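Local coordinates for protein putative enoyl-CoA hydratase/isomerase (Mycobacterium abscessus, PDB 4MI2) that probably isomerises ring-epoxidised phenylacetyl-CoA in phenylacetate degradation, as a trimeric member of the enoyl-CoA hydratase/isomerase family, at residues N30-D33 with R34-T38; A72-V75 with E76-D80; H84-D87 with T88-E91; K218-L221 with R222-V226. One frame throughout, in Å; residues are numbered along the deposited sequence.

Contact 1 (N30-D33 with R34-T38); sequences NALD and RTMKT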
ATOM      1  N   ASN B  30      20.871  -1.116 -24.017  1.00 20.43           N
ATOM      2  CA  ASN B  30      20.949  -2.196 -23.034  1.00 20.00           C
ATOM      3  C   ASN B  30      19.804  -3.217 -23.113  1.00 19.86           C
ATOM      4  O   ASN B  30      19.422  -3.841 -22.103  1.00 19.21           O
ATOM      5  CB  ASN B  30      21.122  -1.618 -21.626  1.00 19.49           C
ATOM      6  CG  ASN B  30      22.376  -0.773 -21.512  1.00 19.59           C
ATOM      7  OD1 ASN B  30      23.479  -1.231 -21.846  1.00 19.82           O
ATOM      8  ND2 ASN B  30      22.221   0.466 -21.056  1.00 19.40           N
ATOM      9  N   ALA B  31      19.282  -3.395 -24.328  1.00 20.16           N
ATOM     10  CA  ALA B  31      18.267  -4.412 -24.589  1.00 20.28           C
ATOM     11  C   ALA B  31      18.831  -5.764 -24.196  1.00 20.38           C
ATOM     12  O   ALA B  31      19.980  -6.063 -24.496  1.00 20.40           O
ATOM     13  CB  ALA B  31      17.859  -4.415 -26.056  1.00 20.76           C
ATOM     14  N   LEU B  32      18.020  -6.575 -23.523  1.00 20.62           N
ATOM     15  CA  LEU B  32      18.509  -7.811 -22.917  1.00 21.03           C
ATOM     16  C   LEU B  32      18.417  -8.988 -23.883  1.00 21.84           C
ATOM     17  O   LEU B  32      17.339  -9.529 -24.109  1.00 21.93           O
ATOM     18  CB  LEU B  32      17.721  -8.113 -21.639  1.00 20.82           C
ATOM     19  CG  LEU B  32      17.720  -6.981 -20.605  1.00 20.53           C
ATOM     20  CD1 LEU B  32      16.786  -7.318 -19.470  1.00 20.42           C
ATOM     21  CD2 LEU B  32      19.124  -6.699 -20.089  1.00 20.55           C
ATOM     22  N   ASP B  33      19.553  -9.364 -24.466  1.00 22.63           N
ATOM     23  CA  ASP B  33      19.646 -10.592 -25.268  1.00 23.64           C
ATOM     24  C   ASP B  33      20.222 -11.722 -24.393  1.00 24.27           C
ATOM     25  O   ASP B  33      20.496 -11.504 -23.212  1.00 23.83           O
ATOM     26  CB  ASP B  33      20.468 -10.349 -26.541  1.00 24.11           C
ATOM     27  CG  ASP B  33      21.937 -10.001 -26.267  1.00 24.04           C
ATOM     28  OD1 ASP B  33      22.347  -9.862 -25.095  1.00 23.27           O
ATOM     29  OD2 ASP B  33      22.689  -9.882 -27.253  1.00 24.52           O
ATOM     30  N   ARG B  34      20.388 -12.917 -24.948  1.00 25.66           N
ATOM     31  CA  ARG B  34      20.775 -14.080 -24.137  1.00 26.87           C
ATOM     32  C   ARG B  34      22.095 -13.870 -23.384  1.00 26.89           C
ATOM     33  O   ARG B  34      22.195 -14.201 -22.204  1.00 27.03           O
ATOM     34  CB  ARG B  34      20.850 -15.352 -25.001  1.00 28.42           C
ATOM     35  CG  ARG B  34      19.488 -15.960 -25.286  1.00 29.35           C
ATOM     36  CD  ARG B  34      19.607 -17.295 -26.002  1.00 31.22           C
ATOM     37  NE  ARG B  34      20.125 -17.085 -27.350  1.00 32.82           N
ATOM     38  CZ  ARG B  34      19.384 -16.762 -28.411  1.00 33.55           C
ATOM     39  NH1 ARG B  34      19.970 -16.583 -29.591  1.00 34.65           N
ATOM     40  NH2 ARG B  34      18.067 -16.619 -28.308  1.00 33.35           N
ATOM     41  N   THR B  35      23.091 -13.320 -24.070  1.00 27.18           N
ATOM     42  CA  THR B  35      24.399 -13.024 -23.481  1.00 27.58           C
ATOM     43  C   THR B  35      24.269 -12.067 -22.308  1.00 27.07           C
ATOM     44  O   THR B  35      24.842 -12.288 -21.249  1.00 27.37           O
ATOM     45  CB  THR B  35      25.338 -12.377 -24.519  1.00 27.75           C
ATOM     46  OG1 THR B  35      25.498 -13.268 -25.620  1.00 28.63           O
ATOM     47  CG2 THR B  35      26.701 -12.069 -23.920  1.00 27.78           C
ATOM     48  N   MET B  36      23.513 -11.004 -22.519  1.00 26.82           N
ATOM     49  CA  MET B  36      23.261 -10.011 -21.495  1.00 26.65           C
ATOM     50  C   MET B  36      22.560 -10.604 -20.261  1.00 25.42           C
ATOM     51  O   MET B  36      22.907 -10.286 -19.128  1.00 24.56           O
ATOM     52  CB  MET B  36      22.391  -8.927 -22.091  1.00 27.94           C
ATOM     53  CG  MET B  36      22.348  -7.665 -21.279  1.00 29.57           C
ATOM     54  SD  MET B  36      23.485  -6.440 -21.934  1.00 32.77           S
ATOM     55  CE  MET B  36      22.894  -5.028 -21.010  1.00 30.77           C
ATOM     56  N   LYS B  37      21.564 -11.453 -20.500  1.00 24.80           N
ATOM     57  CA  LYS B  37      20.781 -12.081 -19.427  1.00 24.01           C
ATOM     58  C   LYS B  37      21.602 -13.074 -18.609  1.00 23.95           C
ATOM     59  O   LYS B  37      21.527 -13.092 -17.379  1.00 23.22           O
ATOM     60  CB  LYS B  37      19.544 -12.770 -20.009  1.00 23.98           C
ATOM     61  CG  LYS B  37      18.490 -11.769 -20.476  1.00 23.75           C
ATOM     62  CD  LYS B  37      17.255 -12.419 -21.076  1.00 23.72           C
ATOM     63  CE  LYS B  37      17.446 -12.796 -22.531  1.00 24.21           C
ATOM     64  NZ  LYS B  37      16.129 -12.926 -23.220  1.00 24.40           N
ATOM     65  N   THR B  38      22.381 -13.893 -19.306  1.00 23.39           N
ATOM     66  CA  THR B  38      23.269 -14.858 -18.664  1.00 23.92           C
ATOM     67  C   THR B  38      24.340 -14.161 -17.815  1.00 23.57           C
ATOM     68  O   THR B  38      24.617 -14.587 -16.699  1.00 23.48           O
ATOM     69  CB  THR B  38      23.924 -15.772 -19.725  1.00 24.74           C
ATOM     70  OG1 THR B  38      22.907 -16.587 -20.326  1.00 25.21           O
ATOM     71  CG2 THR B  38      24.973 -16.675 -19.107  1.00 25.24           C
TER
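D33 turns its CG between its own backbone N and carbonyl carbon (chi1 65°), and this carries the carboxylate back to the N-H of M36. The result is an N-cap at the start of helix 34-49. In this crotonase-family chain the helix follows the loop after strand 18-23. M36 N donates to D33 OD1 over 3.0 Å, meeting the oxygen nearly along its C-O bond. The peptide oxygen of D33 serves the same turn: K37 N reaches D33 O at 2.9 Å in the first full helical bond. One residue therefore satisfies two N-H groups of the opening turn, and the carboxylate lies where the helix dipole would probably welcome a negative charge.

M36 swings CG away from its backbone N (chi1 -165°) and runs back over the loop. Its CG packs on L32 CD2 at 3.6 Å, and the two side chains cross at about a right angle. Its CE goes on to N30, 3.9 Å from N30 CB. The amide of N30 is held from outside, by R25 N at OD1 and by loop carbonyls at ND2.

K37 also packs on L32: K37 CG lies 3.9 Å from L32 CB. The K37 chain bends midway, about its CG-CD bond, and NZ is hydrogen-bonded to Q69 OE1 and T88 OG1. One turn on, T38 OG1 donates to R34 O at 3.1 Å, from the opposite face of that carbonyl to T38 N.

Contact 2 (A72-V75 with E76-D80); sequences AEHV and EALRD
E73 O takes two donors: A77 N at 3.2 Å and a water at 2.8 Å. The water also donates to E76 OE1, so it ties the backbone to the next carboxylate. This is the regular i to i+4 ladder of an alpha helix, here helix 71-80. E76, L78 and R79 bond in the same way to A72, H74 and V75.

V75 and R79 carry the clearest side-chain pairing. They lie side by side and point the same way. R79 keeps its chain extended from CG to NE, and this lays the guanidinium beside V75. V75 CG1 sits over one face of that group, toward its rim, 3.8 Å from R79 CZ.

H74 and L78 meet more loosely: L78 CD2 stands obliquely to the imidazole, 4.2 Å from H74 NE2. That nitrogen is hydrogen-bonded to NE2 of H249 of the second subunit. Other residues of that subunit, V253, G244 and L257, pack on V75, L78 and R79. This side of the helix is thus a subunit interface. E73 faces its own chain instead: its OE1 accepts from R34 N, the first backbone N-H of helix 34-49.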
ATOM      1  N   ALA B  72      15.143  -8.248 -31.692  1.00 24.17           N
ATOM      2  CA  ALA B  72      15.577  -9.141 -32.767  1.00 24.96           C
ATOM      3  C   ALA B  72      15.561 -10.601 -32.329  1.00 25.22           C
ATOM      4  O   ALA B  72      15.106 -11.474 -33.076  1.00 25.32           O
ATOM      5  CB  ALA B  72      16.958  -8.751 -33.279  1.00 25.36           C
ATOM      6  N   GLU B  73      16.042 -10.866 -31.115  1.00 25.30           N
ATOM      7  CA  GLU B  73      16.065 -12.236 -30.607  1.00 25.65           C
ATOM      8  C   GLU B  73      14.646 -12.710 -30.336  1.00 25.27           C
ATOM      9  O   GLU B  73      14.317 -13.880 -30.516  1.00 25.69           O
ATOM     10  CB  GLU B  73      16.898 -12.328 -29.331  1.00 26.12           C
ATOM     11  CG  GLU B  73      18.045 -13.309 -29.445  1.00 27.05           C
ATOM     12  CD  GLU B  73      19.156 -13.034 -28.453  1.00 26.98           C
ATOM     13  OE1 GLU B  73      18.879 -13.070 -27.238  1.00 26.24           O
ATOM     14  OE2 GLU B  73      20.304 -12.803 -28.897  1.00 27.55           O
ATOM     15  N   HIS B  74      13.800 -11.795 -29.897  1.00 24.70           N
ATOM     16  CA  HIS B  74      12.416 -12.134 -29.658  1.00 24.55           C
ATOM     17  C   HIS B  74      11.670 -12.454 -30.962  1.00 24.74           C
ATOM     18  O   HIS B  74      10.910 -13.416 -31.022  1.00 23.96           O
ATOM     19  CB  HIS B  74      11.707 -11.020 -28.900  1.00 24.19           C
ATOM     20  CG  HIS B  74      10.265 -11.303 -28.682  1.00 24.14           C
ATOM     21  ND1 HIS B  74       9.822 -12.257 -27.794  1.00 24.02           N
ATOM     22  CD2 HIS B  74       9.164 -10.805 -29.287  1.00 24.26           C
ATOM     23  CE1 HIS B  74       8.503 -12.317 -27.845  1.00 24.02           C
ATOM     24  NE2 HIS B  74       8.083 -11.449 -28.747  1.00 24.09           N
ATOM     25  N   VAL B  75      11.885 -11.644 -31.994  1.00 25.51           N
ATOM     26  CA  VAL B  75      11.278 -11.896 -33.306  1.00 26.43           C
ATOM     27  C   VAL B  75      11.650 -13.287 -33.843  1.00 27.42           C
ATOM     28  O   VAL B  75      10.791 -14.012 -34.335  1.00 27.13           O
ATOM     29  CB  VAL B  75      11.664 -10.794 -34.321  1.00 26.75           C
ATOM     30  CG1 VAL B  75      11.381 -11.220 -35.758  1.00 27.10           C
ATOM     31  CG2 VAL B  75      10.930  -9.497 -33.999  1.00 26.59           C
ATOM     32  N   GLU B  76      12.925 -13.648 -33.722  1.00 28.93           N
ATOM     33  CA  GLU B  76      13.437 -14.937 -34.191  1.00 30.94           C
ATOM     34  C   GLU B  76      12.779 -16.127 -33.471  1.00 30.57           C
ATOM     35  O   GLU B  76      12.419 -17.118 -34.101  1.00 31.11           O
ATOM     36  CB  GLU B  76      14.961 -14.975 -34.012  1.00 32.82           C
ATOM     37  CG  GLU B  76      15.651 -16.227 -34.537  1.00 35.08           C
ATOM     38  CD  GLU B  76      17.130 -16.283 -34.158  1.00 37.24           C
ATOM     39  OE1 GLU B  76      17.468 -16.064 -32.967  1.00 38.36           O
ATOM     40  OE2 GLU B  76      17.963 -16.555 -35.050  1.00 39.08           O
ATOM     41  N   ALA B  77      12.635 -16.027 -32.152  1.00 29.78           N
ATOM     42  CA  ALA B  77      11.974 -17.067 -31.363  1.00 29.36           C
ATOM     43  C   ALA B  77      10.498 -17.191 -31.736  1.00 29.40           C
ATOM     44  O   ALA B  77       9.960 -18.304 -31.832  1.00 28.66           O
ATOM     45  CB  ALA B  77      12.099 -16.760 -29.876  1.00 28.65           C
ATOM     46  N   LEU B  78       9.854 -16.037 -31.918  1.00 29.17           N
ATOM     47  CA  LEU B  78       8.438 -15.969 -32.235  1.00 29.90           C
ATOM     48  C   LEU B  78       8.141 -16.591 -33.603  1.00 31.25           C
ATOM     49  O   LEU B  78       7.137 -17.278 -33.773  1.00 31.29           O
ATOM     50  CB  LEU B  78       7.964 -14.516 -32.185  1.00 29.55           C
ATOM     51  CG  LEU B  78       6.493 -14.218 -32.443  1.00 29.55           C
ATOM     52  CD1 LEU B  78       5.607 -14.997 -31.488  1.00 29.57           C
ATOM     53  CD2 LEU B  78       6.229 -12.726 -32.328  1.00 29.40           C
ATOM     54  N   ARG B  79       9.020 -16.361 -34.571  1.00 33.32           N
ATOM     55  CA  ARG B  79       8.864 -16.951 -35.902  1.00 35.07           C
ATOM     56  C   ARG B  79       9.262 -18.414 -35.922  1.00 35.65           C
ATOM     57  O   ARG B  79       8.694 -19.199 -36.667  1.00 36.25           O
ATOM     58  CB  ARG B  79       9.677 -16.178 -36.938  1.00 36.27           C
ATOM     59  CG  ARG B  79       9.040 -14.850 -37.293  1.00 37.26           C
ATOM     60  CD  ARG B  79       9.957 -13.992 -38.144  1.00 38.14           C
ATOM     61  NE  ARG B  79       9.305 -12.743 -38.533  1.00 38.57           N
ATOM     62  CZ  ARG B  79       9.907 -11.747 -39.179  1.00 39.63           C
ATOM     63  NH1 ARG B  79      11.194 -11.834 -39.523  1.00 39.54           N
ATOM     64  NH2 ARG B  79       9.217 -10.652 -39.482  1.00 40.11           N
ATOM     65  N   ASP B  80      10.242 -18.784 -35.111  1.00 36.25           N
ATOM     66  CA  ASP B  80      10.667 -20.174 -35.059  1.00 37.07           C
ATOM     67  C   ASP B  80       9.615 -21.078 -34.415  1.00 35.26           C
ATOM     68  O   ASP B  80       9.350 -22.179 -34.909  1.00 36.24           O
ATOM     69  CB  ASP B  80      11.988 -20.307 -34.306  1.00 38.71           C
ATOM     70  CG  ASP B  80      12.470 -21.742 -34.243  1.00 41.24           C
ATOM     71  OD1 ASP B  80      12.523 -22.398 -35.309  1.00 43.83           O
ATOM     72  OD2 ASP B  80      12.786 -22.218 -33.131  1.00 42.64           O
TER
HETATM   73  O   HOH W   1      16.107 -16.045 -30.536  1.00 25.86           O

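Contact 3 (H84-D87 with T88-E91); sequences HAMD and TVRE
Backbone bonds link M86 and D87 to the turn that follows. V89 N donates to M86 O at 3.0 Å, but from well above the carbonyl plane, 48° out of it, as a three-residue step. E91 N meets D87 O at 3.0 Å in the carbonyl plane. R90 N also points at D87 O, but only weakly, with an N-H...O angle of 126°. Before them, D87 N closes a type I turn on H84 O.

One water joins the turn to the helix. It donates to A85 O at 2.8 Å and accepts from T88 N at 2.9 Å, so an early N-H of the helix is satisfied without a side-chain cap.

Apolar contact is limited to M86 and V89. The M86 chain is bent at both chi2 and chi3, which curls its methyl group back. M86 CE then touches V89 CG2 at 4.0 Å.

The polar ends of D87, R90 and T88 find partners beyond the two segments. D87 OD1 is bonded to Q241 of the second subunit, and R90 NH1 to S238 of the same subunit. T88 OG1, anti to its own N (chi1 -167°), bonds to H92 ND1 one turn on and also to K37 NZ.

The arrangement is a type I turn leading into the first turn of helix 87-102, set against the neighbouring subunit of a crotonase-family trimer.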
ATOM      1  N   HIS B  84       6.409 -21.385 -27.792  1.00 23.36           N
ATOM      2  CA  HIS B  84       7.449 -21.361 -26.772  1.00 22.92           C
ATOM      3  C   HIS B  84       8.310 -20.096 -26.809  1.00 22.09           C
ATOM      4  O   HIS B  84       9.386 -20.060 -26.218  1.00 21.82           O
ATOM      5  CB  HIS B  84       8.307 -22.614 -26.910  1.00 23.62           C
ATOM      6  CG  HIS B  84       7.519 -23.883 -26.809  1.00 24.27           C
ATOM      7  ND1 HIS B  84       7.389 -24.770 -27.856  1.00 25.06           N
ATOM      8  CD2 HIS B  84       6.801 -24.403 -25.787  1.00 24.45           C
ATOM      9  CE1 HIS B  84       6.629 -25.783 -27.482  1.00 25.34           C
ATOM     10  NE2 HIS B  84       6.259 -25.583 -26.231  1.00 25.16           N
ATOM     11  N   ALA B  85       7.811 -19.042 -27.451  1.00 21.58           N
ATOM     12  CA  ALA B  85       8.603 -17.818 -27.639  1.00 21.41           C
ATOM     13  C   ALA B  85       8.957 -17.109 -26.332  1.00 21.04           C
ATOM     14  O   ALA B  85       9.904 -16.326 -26.302  1.00 21.01           O
ATOM     15  CB  ALA B  85       7.890 -16.849 -28.576  1.00 21.29           C
ATOM     16  N   MET B  86       8.201 -17.372 -25.264  1.00 20.73           N
ATOM     17  CA  MET B  86       8.458 -16.741 -23.976  1.00 20.37           C
ATOM     18  C   MET B  86       9.169 -17.643 -22.980  1.00 20.12           C
ATOM     19  O   MET B  86       9.204 -17.321 -21.798  1.00 19.92           O
ATOM     20  CB  MET B  86       7.158 -16.195 -23.374  1.00 20.39           C
ATOM     21  CG  MET B  86       6.477 -15.141 -24.235  1.00 20.52           C
ATOM     22  SD  MET B  86       7.525 -13.721 -24.635  1.00 21.18           S
ATOM     23  CE  MET B  86       7.412 -12.740 -23.141  1.00 20.75           C
ATOM     24  N   ASP B  87       9.763 -18.741 -23.457  1.00 20.12           N
ATOM     25  CA  ASP B  87      10.636 -19.604 -22.646  1.00 20.07           C
ATOM     26  C   ASP B  87      11.641 -18.825 -21.799  1.00 19.59           C
ATOM     27  O   ASP B  87      11.959 -19.196 -20.668  1.00 19.30           O
ATOM     28  CB  ASP B  87      11.453 -20.527 -23.559  1.00 20.76           C
ATOM     29  CG  ASP B  87      10.708 -21.779 -23.968  1.00 21.22           C
ATOM     30  OD1 ASP B  87       9.551 -21.981 -23.549  1.00 21.09           O
ATOM     31  OD2 ASP B  87      11.306 -22.573 -24.729  1.00 21.98           O
ATOM     32  N   THR B  88      12.168 -17.762 -22.388  1.00 19.23           N
ATOM     33  CA  THR B  88      13.173 -16.930 -21.751  1.00 18.96           C
ATOM     34  C   THR B  88      12.746 -16.362 -20.383  1.00 18.75           C
ATOM     35  O   THR B  88      13.599 -16.133 -19.521  1.00 18.54           O
ATOM     36  CB  THR B  88      13.615 -15.793 -22.697  1.00 18.69           C
ATOM     37  OG1 THR B  88      14.795 -15.184 -22.175  1.00 18.46           O
ATOM     38  CG2 THR B  88      12.513 -14.749 -22.883  1.00 18.32           C
ATOM     39  N   VAL B  89      11.445 -16.155 -20.175  1.00 18.71           N
ATOM     40  CA  VAL B  89      10.949 -15.675 -18.879  1.00 18.79           C
ATOM     41  C   VAL B  89      11.338 -16.661 -17.777  1.00 19.54           C
ATOM     42  O   VAL B  89      11.838 -16.276 -16.718  1.00 19.28           O
ATOM     43  CB  VAL B  89       9.410 -15.450 -18.869  1.00 18.52           C
ATOM     44  CG1 VAL B  89       8.951 -14.952 -17.505  1.00 18.30           C
ATOM     45  CG2 VAL B  89       9.002 -14.445 -19.943  1.00 18.40           C
ATOM     46  N   ARG B  90      11.132 -17.939 -18.058  1.00 20.67           N
ATOM     47  CA  ARG B  90      11.401 -18.997 -17.101  1.00 21.88           C
ATOM     48  C   ARG B  90      12.906 -19.318 -17.025  1.00 22.54           C
ATOM     49  O   ARG B  90      13.456 -19.532 -15.946  1.00 22.87           O
ATOM     50  CB  ARG B  90      10.596 -20.240 -17.500  1.00 22.58           C
ATOM     51  CG  ARG B  90       9.933 -20.957 -16.348  1.00 23.14           C
ATOM     52  CD  ARG B  90       9.161 -22.162 -16.844  1.00 23.79           C
ATOM     53  NE  ARG B  90       7.808 -21.842 -17.299  1.00 23.75           N
ATOM     54  CZ  ARG B  90       6.758 -21.678 -16.495  1.00 23.84           C
ATOM     55  NH1 ARG B  90       5.563 -21.420 -17.016  1.00 23.91           N
ATOM     56  NH2 ARG B  90       6.886 -21.765 -15.175  1.00 23.96           N
ATOM     57  N   GLU B  91      13.563 -19.328 -18.177  1.00 23.19           N
ATOM     58  CA  GLU B  91      14.982 -19.682 -18.280  1.00 23.91           C
ATOM     59  C   GLU B  91      15.933 -18.554 -17.849  1.00 23.02           C
ATOM     60  O   GLU B  91      16.981 -18.824 -17.292  1.00 23.07           O
ATOM     61  CB  GLU B  91      15.286 -20.105 -19.733  1.00 25.36           C
ATOM     62  CG  GLU B  91      16.737 -20.473 -20.028  1.00 27.34           C
ATOM     63  CD  GLU B  91      16.988 -20.859 -21.492  1.00 29.15           C
ATOM     64  OE1 GLU B  91      16.025 -20.947 -22.296  1.00 29.43           O
ATOM     65  OE2 GLU B  91      18.174 -21.090 -21.835  1.00 31.85           O
TER
HETATM   66  O   HOH W   2      12.276 -17.364 -25.225  1.00 21.25           O

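Contact 4 (K218-L221 with R222-V226); sequences KELL and RRNAV
K218 and R222 run side by side at the end of helix 211-223, in the C-terminal helical part of this crotonase-family chain. K218 is stretched throughout, and its CE lies over one face of the R222 guanidinium, 3.6 Å from R222 CZ. The two cationic ends share a water, 2.7 Å from K218 NZ and 2.7 Å from R222 NH2. K218 NZ also forms a salt bridge with D127, and R222 NH1 donates to D101 O. These partners probably offset the closeness of two positive charges.

E219 bends at chi2 (66°), which turns its carboxylate toward R223, one turn further on. OE2 rests on the aliphatic part of R223, 3.6 Å from R223 CG. It lies well out of the guanidinium plane with no N-H pointing at it, so this is a loose pairing of opposite charges and not a salt bridge. OE1 takes a water at 2.7 Å, and that water is weakly bonded to R222 NH1.

L220 lies alongside N224. L220 O accepts from N224 N at 3.0 Å, while L220 CD2 touches N224 ND2 at 3.9 Å. The N224 amide is held at both ends: OD1 by R235, and ND2 by S153 of the third subunit.

L221 packs on that same S153. Beyond the helix the chain turns, leaving A225 CB 4.0 Å from L221 O.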
ATOM      1  N   LYS B 218      16.159  -5.292   6.347  1.00 18.07           N
ATOM      2  CA  LYS B 218      15.631  -5.570   5.002  1.00 18.04           C
ATOM      3  C   LYS B 218      14.822  -6.872   4.973  1.00 18.22           C
ATOM      4  O   LYS B 218      13.787  -6.948   4.329  1.00 18.17           O
ATOM      5  CB  LYS B 218      16.784  -5.613   3.995  1.00 17.96           C
ATOM      6  CG  LYS B 218      16.439  -6.073   2.594  1.00 17.82           C
ATOM      7  CD  LYS B 218      17.563  -5.724   1.633  1.00 17.88           C
ATOM      8  CE  LYS B 218      17.444  -6.471   0.318  1.00 18.01           C
ATOM      9  NZ  LYS B 218      18.524  -6.133  -0.653  1.00 18.08           N
ATOM     10  N   GLU B 219      15.299  -7.881   5.690  1.00 18.78           N
ATOM     11  CA  GLU B 219      14.612  -9.159   5.779  1.00 19.06           C
ATOM     12  C   GLU B 219      13.383  -9.038   6.680  1.00 19.14           C
ATOM     13  O   GLU B 219      12.352  -9.658   6.412  1.00 19.16           O
ATOM     14  CB  GLU B 219      15.582 -10.235   6.281  1.00 19.55           C
ATOM     15  CG  GLU B 219      15.005 -11.634   6.430  1.00 20.07           C
ATOM     16  CD  GLU B 219      14.594 -12.293   5.123  1.00 20.41           C
ATOM     17  OE1 GLU B 219      14.790 -11.721   4.024  1.00 20.45           O
ATOM     18  OE2 GLU B 219      14.055 -13.415   5.201  1.00 21.08           O
ATOM     19  N   LEU B 220      13.480  -8.247   7.747  1.00 19.28           N
ATOM     20  CA  LEU B 220      12.304  -7.970   8.577  1.00 19.30           C
ATOM     21  C   LEU B 220      11.203  -7.304   7.767  1.00 19.26           C
ATOM     22  O   LEU B 220      10.044  -7.723   7.837  1.00 19.14           O
ATOM     23  CB  LEU B 220      12.642  -7.082   9.771  1.00 19.42           C
ATOM     24  CG  LEU B 220      13.387  -7.710  10.966  1.00 19.70           C
ATOM     25  CD1 LEU B 220      13.754  -6.599  11.935  1.00 19.68           C
ATOM     26  CD2 LEU B 220      12.576  -8.804  11.660  1.00 19.80           C
ATOM     27  N   LEU B 221      11.563  -6.267   7.009  1.00 19.30           N
ATOM     28  CA  LEU B 221      10.599  -5.566   6.151  1.00 19.46           C
ATOM     29  C   LEU B 221       9.898  -6.517   5.178  1.00 19.72           C
ATOM     30  O   LEU B 221       8.683  -6.459   5.009  1.00 19.54           O
ATOM     31  CB  LEU B 221      11.279  -4.438   5.366  1.00 19.24           C
ATOM     32  CG  LEU B 221      11.654  -3.196   6.176  1.00 19.31           C
ATOM     33  CD1 LEU B 221      12.685  -2.354   5.432  1.00 19.27           C
ATOM     34  CD2 LEU B 221      10.415  -2.368   6.489  1.00 19.36           C
ATOM     35  N   ARG B 222      10.664  -7.413   4.567  1.00 20.38           N
ATOM     36  CA  ARG B 222      10.099  -8.361   3.602  1.00 20.92           C
ATOM     37  C   ARG B 222       9.227  -9.441   4.253  1.00 21.10           C
ATOM     38  O   ARG B 222       8.159  -9.754   3.758  1.00 20.88           O
ATOM     39  CB  ARG B 222      11.212  -9.006   2.783  1.00 21.18           C
ATOM     40  CG  ARG B 222      11.821  -8.070   1.754  1.00 21.15           C
ATOM     41  CD  ARG B 222      13.126  -8.641   1.251  1.00 21.39           C
ATOM     42  NE  ARG B 222      13.605  -7.996   0.030  1.00 21.37           N
ATOM     43  CZ  ARG B 222      14.639  -8.429  -0.688  1.00 21.23           C
ATOM     44  NH1 ARG B 222      15.317  -9.509  -0.307  1.00 21.44           N
ATOM     45  NH2 ARG B 222      14.997  -7.781  -1.791  1.00 20.95           N
ATOM     46  N   ARG B 223       9.679 -10.001   5.363  1.00 21.66           N
ATOM     47  CA  ARG B 223       8.914 -11.051   6.051  1.00 22.30           C
ATOM     48  C   ARG B 223       7.607 -10.554   6.691  1.00 22.09           C
ATOM     49  O   ARG B 223       6.607 -11.286   6.736  1.00 22.28           O
ATOM     50  CB  ARG B 223       9.772 -11.695   7.146  1.00 22.92           C
ATOM     51  CG  ARG B 223      10.913 -12.556   6.642  1.00 23.37           C
ATOM     52  CD  ARG B 223      11.628 -13.188   7.827  1.00 24.12           C
ATOM     53  NE  ARG B 223      10.949 -14.397   8.303  1.00 24.93           N
ATOM     54  CZ  ARG B 223      11.290 -15.081   9.394  1.00 25.42           C
ATOM     55  NH1 ARG B 223      12.295 -14.671  10.172  1.00 25.33           N
ATOM     56  NH2 ARG B 223      10.612 -16.181   9.714  1.00 25.90           N
ATOM     57  N   ASN B 224       7.631  -9.319   7.190  1.00 21.52           N
ATOM     58  CA  ASN B 224       6.574  -8.805   8.057  1.00 21.55           C
ATOM     59  C   ASN B 224       5.525  -7.980   7.334  1.00 21.61           C
ATOM     60  O   ASN B 224       4.602  -7.470   7.972  1.00 21.45           O
ATOM     61  CB  ASN B 224       7.184  -7.979   9.202  1.00 21.26           C
ATOM     62  CG  ASN B 224       7.929  -8.838  10.208  1.00 21.30           C
ATOM     63  OD1 ASN B 224       7.709 -10.046  10.295  1.00 21.20           O
ATOM     64  ND2 ASN B 224       8.806  -8.214  10.986  1.00 21.22           N
ATOM     65  N   ALA B 225       5.663  -7.864   6.010  1.00 21.68           N
ATOM     66  CA  ALA B 225       4.758  -7.058   5.175  1.00 21.39           C
ATOM     67  C   ALA B 225       3.294  -7.316   5.499  1.00 21.55           C
ATOM     68  O   ALA B 225       2.545  -6.374   5.756  1.00 21.63           O
ATOM     69  CB  ALA B 225       5.024  -7.328   3.699  1.00 21.21           C
ATOM     70  N   VAL B 226       2.890  -8.585   5.495  1.00 21.69           N
ATOM     71  CA  VAL B 226       1.502  -8.942   5.817  1.00 22.02           C
ATOM     72  C   VAL B 226       1.346  -9.928   6.985  1.00 21.94           C
ATOM     73  O   VAL B 226       0.303 -10.557   7.144  1.00 22.71           O
ATOM     74  CB  VAL B 226       0.751  -9.459   4.566  1.00 22.39           C
ATOM     75  CG1 VAL B 226       0.681  -8.344   3.525  1.00 22.29           C
ATOM     76  CG2 VAL B 226       1.392 -10.727   3.996  1.00 22.25           C
TER
HETATM   77  O   HOH W   3      17.597  -7.763  -2.649  1.00 15.32           O
HETATM   78  O   HOH W   4      16.360 -10.133   2.569  1.00 21.49           O

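How the contacts relate
The four contacts follow one another along the chain without interleaving. Contacts 1, 2 and 3 form one cluster, with centres 11 to 14 Å apart. They sit on helix 34-49, helix 71-80 and helix 87-102 and the loops leading into the first and last. Contact 1 touches both others through polar bonds, while contacts 2 and 3 meet by packing, with the H74 ring against the M86 sulfur. Both of these face the second subunit. Contact 4, on helix 211-223, stands apart, its centre about 30 to 39 Å from theirs, and mainly meets the third subunit. These contacts thus lie at two well-separated places where the chain meets its neighbours in the trimer.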